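Side-chain contacts in cysteine desulfurase (Stenotrophomonas maltophilia, PDB 6WCI), which probably removes sulfur from L-cysteine with the help of pyridoxal 5'-phosphate, giving L-alanine and passing the sulfur to a carrier: residues N74-V79 / G272-K277; Y123-P128 / R260-A265; N195-V200 / H386-Y391. One frame throughout, in Å; residues are numbered along the deposited sequence.

Interaction 1 lies towards the surface, about 28 Å from the centre of the chain, where two loops meet beside the second subunit; it rests on one carboxylate against a serine. Interactions 2 and 3 are both buried and apolar or aromatic. Interaction 2 pairs a tryptophan and a histidine from two helices flanking the large seven-stranded sheet, whereas interaction 3 sets one leucine of a short helix against two side chains of a loop that follows another strand of that sheet. No two contacts share a secondary-structure element or touch. Interactions 1 and 3 are on opposite sides of the chain's centre, and segments of all three have residues at the second subunit.

Interaction 1: residues N74-V79 / G272-K277; sequences NVSRAV and GGEMIK
Ser76 and Glu274 make a small loop-to-loop side-chain contact, partly buried, beside the subunit interface. Residues 74-79 belong to the connection between helix 58-70 and helix 81-101, and residues 272-277 to the loop that leads from helix 260-265 to the short strand 285-286. The two backbones stay well apart: the closest approach of their CA atoms is 7.8 Å, between Ser76 and Glu274, and the gap is bridged by side chains. Glu274 does most of the reaching. Its chain bends at chi2 (-43°), which swings the carboxylate over to the other loop, where OE2 comes to 3.3 Å from Ser76 CB. The hydroxyl is equally near, with Ser76 OG 3.3 Å from Glu274 OE2. At a chi1 of -168° the CB-OG bond of the serine runs across the approach of OE2, which lies alongside it.

Each loop is fixed by bonds of its own. Asn74 OD1 folds back to accept a hydrogen bond from Val75 N at 2.8 Å, in the carbonyl plane and on a lone pair, while Asn74 ND2 bonds to Asn52 O of the second subunit. Ser76 N is held by Thr87 OG1 of helix 81-101, and Glu274 O by Asn287 ND2. The glutamate also packs on the S-hydroxycysteine side chain of the second subunit, the modified Cys384. This placement is consistent with the dimeric fold-type I pyridoxal-phosphate enzymes, the class-V family among them, in which loops of one subunit border the active site of the other.

Interaction 2: residues Y123-P128 / R260-A265; sequences YSWALP and REHLDA
Trp125 and His262 carry this buried contact between two helices of the large, cofactor-binding domain of the fold-type I pyridoxal-phosphate enzymes, whose centre is a mixed seven-stranded sheet. Helix 114-126 follows the edge strand 108-111, and helix 260-265 follows its antiparallel neighbour 254-258, so the pair joins the helices that come after two adjacent strands. The backbones are nearest at Trp125 and His262, whose CA atoms are 7.8 Å apart.

Trp125 CB does not point straight at the other helix; with CG trans to the backbone N (chi1 175°), the indole swings across and offers the far corner of its six-membered ring. The CB of His262 is directed towards the other helix. The two rings cross obliquely, with planes at 62° and centroids 4.4 Å apart, a geometry that is neither a parallel stack nor a T-shaped pair. Ala265, one turn further along its helix, faces the tryptophan with its CB without touching it.

The imidazole is fixed from several directions. NE2 is hydrogen-bonded to Asp238 OD1, which limits rotation of the ring and leaves ND1 facing the indole. The CG of Glu261 lies 3.6 Å above one face of the imidazole, towards its rim, and the ring also meets that of Phe239. Trp125 in turn forms a cation-pi contact with Arg129, and both aromatic residues rest on Ile216 of strand 216-220, tying the pair to the sheet. At the tightest point His262 ND1 approaches the CZ3-CH2 bond at a slant, 3.2 Å from Trp125 CZ3 and 3.4 Å from Trp125 CH2.

Interaction 3: residues N195-V200 / H386-Y391; sequences NVLGTV and HPLLQY
Val196 and Leu388 mark the nearest approach of the two backbones, with CA atoms 8.6 Å apart, where the irregular loop 195-200 runs past the first turns of helix 386-392. The contact joins the two parts of the fold-type I architecture: the loop follows strand 185-191 of the large seven-stranded sheet, and the helix links strands 376-381 and 397-401 of the six-stranded sheet.

All three side chains involved are buried and apolar. Leu388 reaches out from the helix in a first torsion that is nearly fully extended (chi1 175°), and meets Val196 and Leu197 tip to tip. Its CD2 methyl does most of the touching, packing at 3.7 Å from Val196 CB and at 3.8 Å from Val196 CG1. Leu197 comes from the next position of the loop and brings its branch point to the same methyl, with Leu197 CG 3.7 Å from Leu388 CD2. With Gly198 the chain takes a left-handed conformation (phi 77°), turning away from the helix.

Polar bonds hold the loop around this apolar patch: Val196 O accepts from Ser356 OG, Asn195 O from Arg399 NH1, and Asn195 ND2 binds His383 O, next to the S-hydroxycysteine at position 384. Within the patch the second methyl of the helix leucine also takes part, Leu388 CD1 lying 3.9 Å from Leu197 CD1.

Interaction 1: residues N74-V79 / G272-K277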
# COMPACT_ATOMS: atom_id res chain seq x y z
N ASN B 74 6.49 13.94 -4.93
CA ASN B 74 5.95 12.83 -5.70
C ASN B 74 6.93 12.43 -6.79
O ASN B 74 7.87 13.16 -7.11
CB ASN B 74 4.58 13.19 -6.29
CG ASN B 74 3.63 12.01 -6.31
OD1 ASN B 74 4.02 10.88 -6.63
ND2 ASN B 74 2.38 12.25 -5.93
N VAL B 75 6.69 11.26 -7.40
CA VAL B 75 7.62 10.68 -8.35
C VAL B 75 7.01 10.69 -9.75
O VAL B 75 5.85 11.04 -9.95
CB VAL B 75 8.04 9.25 -7.95
CG1 VAL B 75 8.83 9.29 -6.65
CG2 VAL B 75 6.81 8.38 -7.79
N SER B 76 7.82 10.29 -10.74
CA SER B 76 7.49 10.23 -12.17
C SER B 76 7.23 11.60 -12.79
O SER B 76 6.80 12.53 -12.09
CB SER B 76 6.29 9.30 -12.41
OG SER B 76 6.14 9.03 -13.80
N ARG B 77 7.47 11.72 -14.10
CA ARG B 77 7.40 13.00 -14.81
C ARG B 77 7.97 14.11 -13.93
O ARG B 77 7.39 15.19 -13.79
CB ARG B 77 5.96 13.32 -15.24
CG ARG B 77 5.70 13.32 -16.76
CD ARG B 77 4.66 14.37 -17.24
NE ARG B 77 3.63 14.68 -16.25
CZ ARG B 77 2.43 15.20 -16.51
NH1 ARG B 77 2.05 15.47 -17.76
NH2 ARG B 77 1.59 15.43 -15.51
N ALA B 78 9.13 13.84 -13.33
CA ALA B 78 9.74 14.75 -12.38
C ALA B 78 10.06 16.08 -13.03
O ALA B 78 10.65 16.15 -14.12
CB ALA B 78 11.00 14.12 -11.79
N VAL B 79 9.66 17.15 -12.36
CA VAL B 79 10.08 18.49 -12.73
C VAL B 79 11.15 18.92 -11.74
O VAL B 79 12.35 18.78 -12.00
CB VAL B 79 8.90 19.48 -12.75
CG1 VAL B 79 9.39 20.88 -13.09
CG2 VAL B 79 7.83 19.03 -13.74
N GLY B 272 -5.88 3.92 -12.90
CA GLY B 272 -5.65 5.24 -12.35
C GLY B 272 -4.47 5.89 -13.03
O GLY B 272 -4.03 5.44 -14.10
N GLY B 273 -3.95 6.93 -12.39
CA GLY B 273 -2.74 7.58 -12.85
C GLY B 273 -1.54 6.65 -12.80
O GLY B 273 -1.56 5.58 -12.19
N GLU B 274 -0.49 7.07 -13.50
CA GLU B 274 0.80 6.38 -13.56
C GLU B 274 0.74 5.11 -14.41
O GLU B 274 1.70 4.83 -15.13
CB GLU B 274 1.33 6.06 -12.15
CG GLU B 274 1.42 7.29 -11.24
CD GLU B 274 1.99 8.50 -11.95
OE1 GLU B 274 1.28 9.53 -12.07
OE2 GLU B 274 3.15 8.43 -12.42
N MET B 275 -0.36 4.36 -14.36
CA MET B 275 -0.44 3.16 -15.19
C MET B 275 -1.01 3.43 -16.58
O MET B 275 -1.01 2.54 -17.43
CB MET B 275 -1.26 2.06 -14.50
CG MET B 275 -2.67 2.46 -14.07
SD MET B 275 -3.90 2.42 -15.39
CE MET B 275 -4.05 0.63 -15.63
N ILE B 276 -1.49 4.64 -16.83
CA ILE B 276 -2.00 5.01 -18.14
C ILE B 276 -0.90 5.72 -18.90
O ILE B 276 0.08 6.22 -18.33
CB ILE B 276 -3.26 5.90 -18.05
CG1 ILE B 276 -2.99 7.13 -17.17
CG2 ILE B 276 -4.44 5.11 -17.50
CD1 ILE B 276 -2.43 8.31 -17.91
N LYS B 277 -1.06 5.80 -20.20
CA LYS B 277 -0.23 6.65 -21.03
C LYS B 277 -1.00 7.85 -21.56
O LYS B 277 -0.48 8.97 -21.55
CB LYS B 277 0.34 5.83 -22.19
CG LYS B 277 1.33 6.53 -23.11
CD LYS B 277 1.88 5.55 -24.16
CE LYS B 277 2.41 4.27 -23.50
NZ LYS B 277 3.06 3.34 -24.47

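Interaction 2: residues Y123-P128 / R260-A265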
# COMPACT_ATOMS: atom_id res chain seq x y z
N TYR B 123 -6.39 -11.90 -10.19
CA TYR B 123 -7.35 -11.08 -10.93
C TYR B 123 -6.96 -10.89 -12.39
O TYR B 123 -7.85 -10.86 -13.26
CB TYR B 123 -7.50 -9.72 -10.25
CG TYR B 123 -8.54 -9.68 -9.15
CD1 TYR B 123 -8.22 -10.05 -7.84
CD2 TYR B 123 -9.84 -9.23 -9.40
CE1 TYR B 123 -9.17 -9.99 -6.83
CE2 TYR B 123 -10.79 -9.17 -8.39
CZ TYR B 123 -10.45 -9.55 -7.11
OH TYR B 123 -11.40 -9.48 -6.10
N SER B 124 -5.68 -10.73 -12.69
CA SER B 124 -5.30 -10.39 -14.06
C SER B 124 -4.75 -11.55 -14.88
O SER B 124 -4.75 -11.47 -16.12
CB SER B 124 -4.28 -9.23 -14.07
OG SER B 124 -4.93 -8.01 -13.75
N TRP B 125 -4.30 -12.63 -14.24
CA TRP B 125 -3.94 -13.84 -14.98
C TRP B 125 -5.07 -14.86 -14.98
O TRP B 125 -5.58 -15.23 -16.05
CB TRP B 125 -2.66 -14.49 -14.44
CG TRP B 125 -2.39 -15.78 -15.15
CD1 TRP B 125 -2.81 -17.04 -14.78
CD2 TRP B 125 -1.69 -15.94 -16.38
NE1 TRP B 125 -2.40 -17.96 -15.71
CE2 TRP B 125 -1.70 -17.32 -16.69
CE3 TRP B 125 -1.04 -15.05 -17.24
CZ2 TRP B 125 -1.09 -17.83 -17.83
CZ3 TRP B 125 -0.43 -15.56 -18.38
CH2 TRP B 125 -0.46 -16.94 -18.66
N ALA B 126 -5.49 -15.31 -13.79
CA ALA B 126 -6.40 -16.45 -13.69
C ALA B 126 -7.84 -16.06 -14.01
O ALA B 126 -8.52 -16.75 -14.77
CB ALA B 126 -6.32 -17.08 -12.29
N LEU B 127 -8.33 -14.96 -13.44
CA LEU B 127 -9.72 -14.58 -13.65
C LEU B 127 -10.10 -14.48 -15.12
O LEU B 127 -11.14 -15.06 -15.50
CB LEU B 127 -10.02 -13.28 -12.89
CG LEU B 127 -11.37 -13.18 -12.18
CD1 LEU B 127 -11.68 -14.48 -11.46
CD2 LEU B 127 -11.34 -12.02 -11.20
N PRO B 128 -9.33 -13.83 -16.00
CA PRO B 128 -9.72 -13.81 -17.42
C PRO B 128 -9.46 -15.11 -18.16
O PRO B 128 -9.91 -15.23 -19.31
CB PRO B 128 -8.87 -12.66 -18.00
CG PRO B 128 -8.36 -11.88 -16.80
CD PRO B 128 -8.19 -12.93 -15.76
N ARG B 260 8.21 -11.90 -18.53
CA ARG B 260 7.80 -10.75 -19.32
C ARG B 260 6.58 -11.06 -20.18
O ARG B 260 5.70 -10.21 -20.35
CB ARG B 260 8.95 -10.27 -20.21
CG ARG B 260 8.62 -9.00 -21.01
CD ARG B 260 8.63 -7.83 -20.07
NE ARG B 260 8.04 -6.61 -20.62
CZ ARG B 260 7.90 -5.50 -19.91
NH1 ARG B 260 8.33 -5.47 -18.65
NH2 ARG B 260 7.35 -4.43 -20.46
N GLU B 261 6.51 -12.28 -20.73
CA GLU B 261 5.39 -12.65 -21.59
C GLU B 261 4.06 -12.56 -20.85
O GLU B 261 3.04 -12.23 -21.46
CB GLU B 261 5.59 -14.07 -22.15
CG GLU B 261 5.57 -15.15 -21.08
CD GLU B 261 5.58 -16.56 -21.64
OE1 GLU B 261 5.04 -16.77 -22.74
OE2 GLU B 261 6.13 -17.45 -20.96
N HIS B 262 4.05 -12.86 -19.55
CA HIS B 262 2.80 -12.75 -18.79
C HIS B 262 2.45 -11.30 -18.52
O HIS B 262 1.28 -10.91 -18.66
CB HIS B 262 2.92 -13.53 -17.48
CG HIS B 262 3.17 -14.99 -17.67
ND1 HIS B 262 2.73 -15.67 -18.78
CD2 HIS B 262 3.81 -15.90 -16.90
CE1 HIS B 262 3.09 -16.94 -18.69
NE2 HIS B 262 3.75 -17.11 -17.56
N LEU B 263 3.43 -10.49 -18.13
CA LEU B 263 3.12 -9.09 -17.83
C LEU B 263 2.56 -8.38 -19.06
O LEU B 263 1.69 -7.52 -18.94
CB LEU B 263 4.36 -8.37 -17.31
CG LEU B 263 4.90 -8.76 -15.93
CD1 LEU B 263 6.29 -8.18 -15.75
CD2 LEU B 263 3.96 -8.28 -14.83
N ASP B 264 3.05 -8.74 -20.25
CA ASP B 264 2.53 -8.08 -21.45
C ASP B 264 1.12 -8.54 -21.78
O ASP B 264 0.27 -7.73 -22.16
CB ASP B 264 3.48 -8.31 -22.63
CG ASP B 264 4.81 -7.59 -22.47
OD1 ASP B 264 4.89 -6.65 -21.65
OD2 ASP B 264 5.77 -7.96 -23.18
N ALA B 265 0.83 -9.84 -21.62
CA ALA B 265 -0.48 -10.37 -21.99
C ALA B 265 -1.56 -10.04 -20.96
O ALA B 265 -2.74 -9.97 -21.33
CB ALA B 265 -0.39 -11.88 -22.19

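Interaction 3: residues N195-V200 / H386-Y391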
# COMPACT_ATOMS: atom_id res chain seq x y z
N ASN B 195 5.74 -20.63 6.43
CA ASN B 195 5.80 -19.77 7.60
C ASN B 195 5.49 -20.51 8.90
O ASN B 195 5.70 -19.94 9.98
CB ASN B 195 4.82 -18.60 7.47
CG ASN B 195 3.38 -19.05 7.53
OD1 ASN B 195 2.96 -19.92 6.76
ND2 ASN B 195 2.62 -18.49 8.46
N VAL B 196 4.98 -21.73 8.82
CA VAL B 196 4.66 -22.54 9.99
C VAL B 196 5.68 -23.66 10.17
O VAL B 196 6.24 -23.85 11.25
CB VAL B 196 3.23 -23.11 9.89
CG1 VAL B 196 2.97 -24.12 10.99
CG2 VAL B 196 2.20 -21.98 9.93
N LEU B 197 5.91 -24.44 9.11
CA LEU B 197 6.81 -25.58 9.16
C LEU B 197 8.27 -25.20 8.99
O LEU B 197 9.14 -25.93 9.45
CB LEU B 197 6.42 -26.57 8.05
CG LEU B 197 4.95 -26.96 8.04
CD1 LEU B 197 4.55 -27.57 6.69
CD2 LEU B 197 4.65 -27.93 9.18
N GLY B 198 8.55 -24.07 8.35
CA GLY B 198 9.90 -23.73 7.96
C GLY B 198 10.41 -24.47 6.74
O GLY B 198 11.50 -24.13 6.25
N THR B 199 9.66 -25.45 6.23
CA THR B 199 10.12 -26.29 5.13
C THR B 199 10.57 -25.44 3.94
O THR B 199 9.92 -24.45 3.59
CB THR B 199 9.00 -27.25 4.70
OG1 THR B 199 8.69 -28.16 5.77
CG2 THR B 199 9.42 -28.04 3.48
N VAL B 200 11.69 -25.82 3.35
CA VAL B 200 12.14 -25.25 2.09
C VAL B 200 11.75 -26.21 0.98
O VAL B 200 12.20 -27.36 0.96
CB VAL B 200 13.66 -25.00 2.09
CG1 VAL B 200 14.10 -24.47 0.73
CG2 VAL B 200 14.06 -24.03 3.22
N HIS B 386 -4.76 -22.14 8.23
CA HIS B 386 -5.73 -23.04 8.85
C HIS B 386 -5.72 -24.44 8.25
O HIS B 386 -5.79 -25.40 9.03
CB HIS B 386 -7.14 -22.42 8.76
CG HIS B 386 -7.30 -21.16 9.55
ND1 HIS B 386 -8.50 -20.49 9.65
CD2 HIS B 386 -6.40 -20.44 10.27
CE1 HIS B 386 -8.34 -19.42 10.40
NE2 HIS B 386 -7.08 -19.36 10.79
N PRO B 387 -5.64 -24.63 6.92
CA PRO B 387 -5.72 -26.01 6.41
C PRO B 387 -4.52 -26.86 6.79
O PRO B 387 -4.67 -28.07 6.98
CB PRO B 387 -5.82 -25.83 4.89
CG PRO B 387 -6.23 -24.41 4.70
CD PRO B 387 -5.59 -23.66 5.82
N LEU B 388 -3.34 -26.25 6.90
CA LEU B 388 -2.17 -27.00 7.36
C LEU B 388 -2.39 -27.55 8.76
O LEU B 388 -2.14 -28.74 9.01
CB LEU B 388 -0.93 -26.11 7.31
CG LEU B 388 0.36 -26.73 7.88
CD1 LEU B 388 0.74 -28.00 7.12
CD2 LEU B 388 1.49 -25.72 7.85
N LEU B 389 -2.87 -26.71 9.67
CA LEU B 389 -3.19 -27.16 11.03
C LEU B 389 -4.25 -28.26 11.04
O LEU B 389 -4.24 -29.12 11.92
CB LEU B 389 -3.65 -25.98 11.88
CG LEU B 389 -2.58 -25.23 12.67
CD1 LEU B 389 -1.71 -24.35 11.78
CD2 LEU B 389 -3.22 -24.41 13.77
N GLN B 390 -5.17 -28.24 10.08
CA GLN B 390 -6.20 -29.28 10.04
C GLN B 390 -5.58 -30.64 9.73
O GLN B 390 -5.97 -31.65 10.33
CB GLN B 390 -7.28 -28.92 9.03
N TYR B 391 -4.61 -30.68 8.82
CA TYR B 391 -3.94 -31.94 8.51
C TYR B 391 -3.24 -32.52 9.74
O TYR B 391 -3.23 -33.75 9.94
CB TYR B 391 -2.94 -31.73 7.38
CG TYR B 391 -1.92 -32.84 7.21
CD1 TYR B 391 -2.23 -34.00 6.50
CD2 TYR B 391 -0.64 -32.73 7.76
CE1 TYR B 391 -1.29 -35.01 6.35
CE2 TYR B 391 0.29 -33.73 7.62
CZ TYR B 391 -0.04 -34.87 6.91
OH TYR B 391 0.90 -35.86 6.77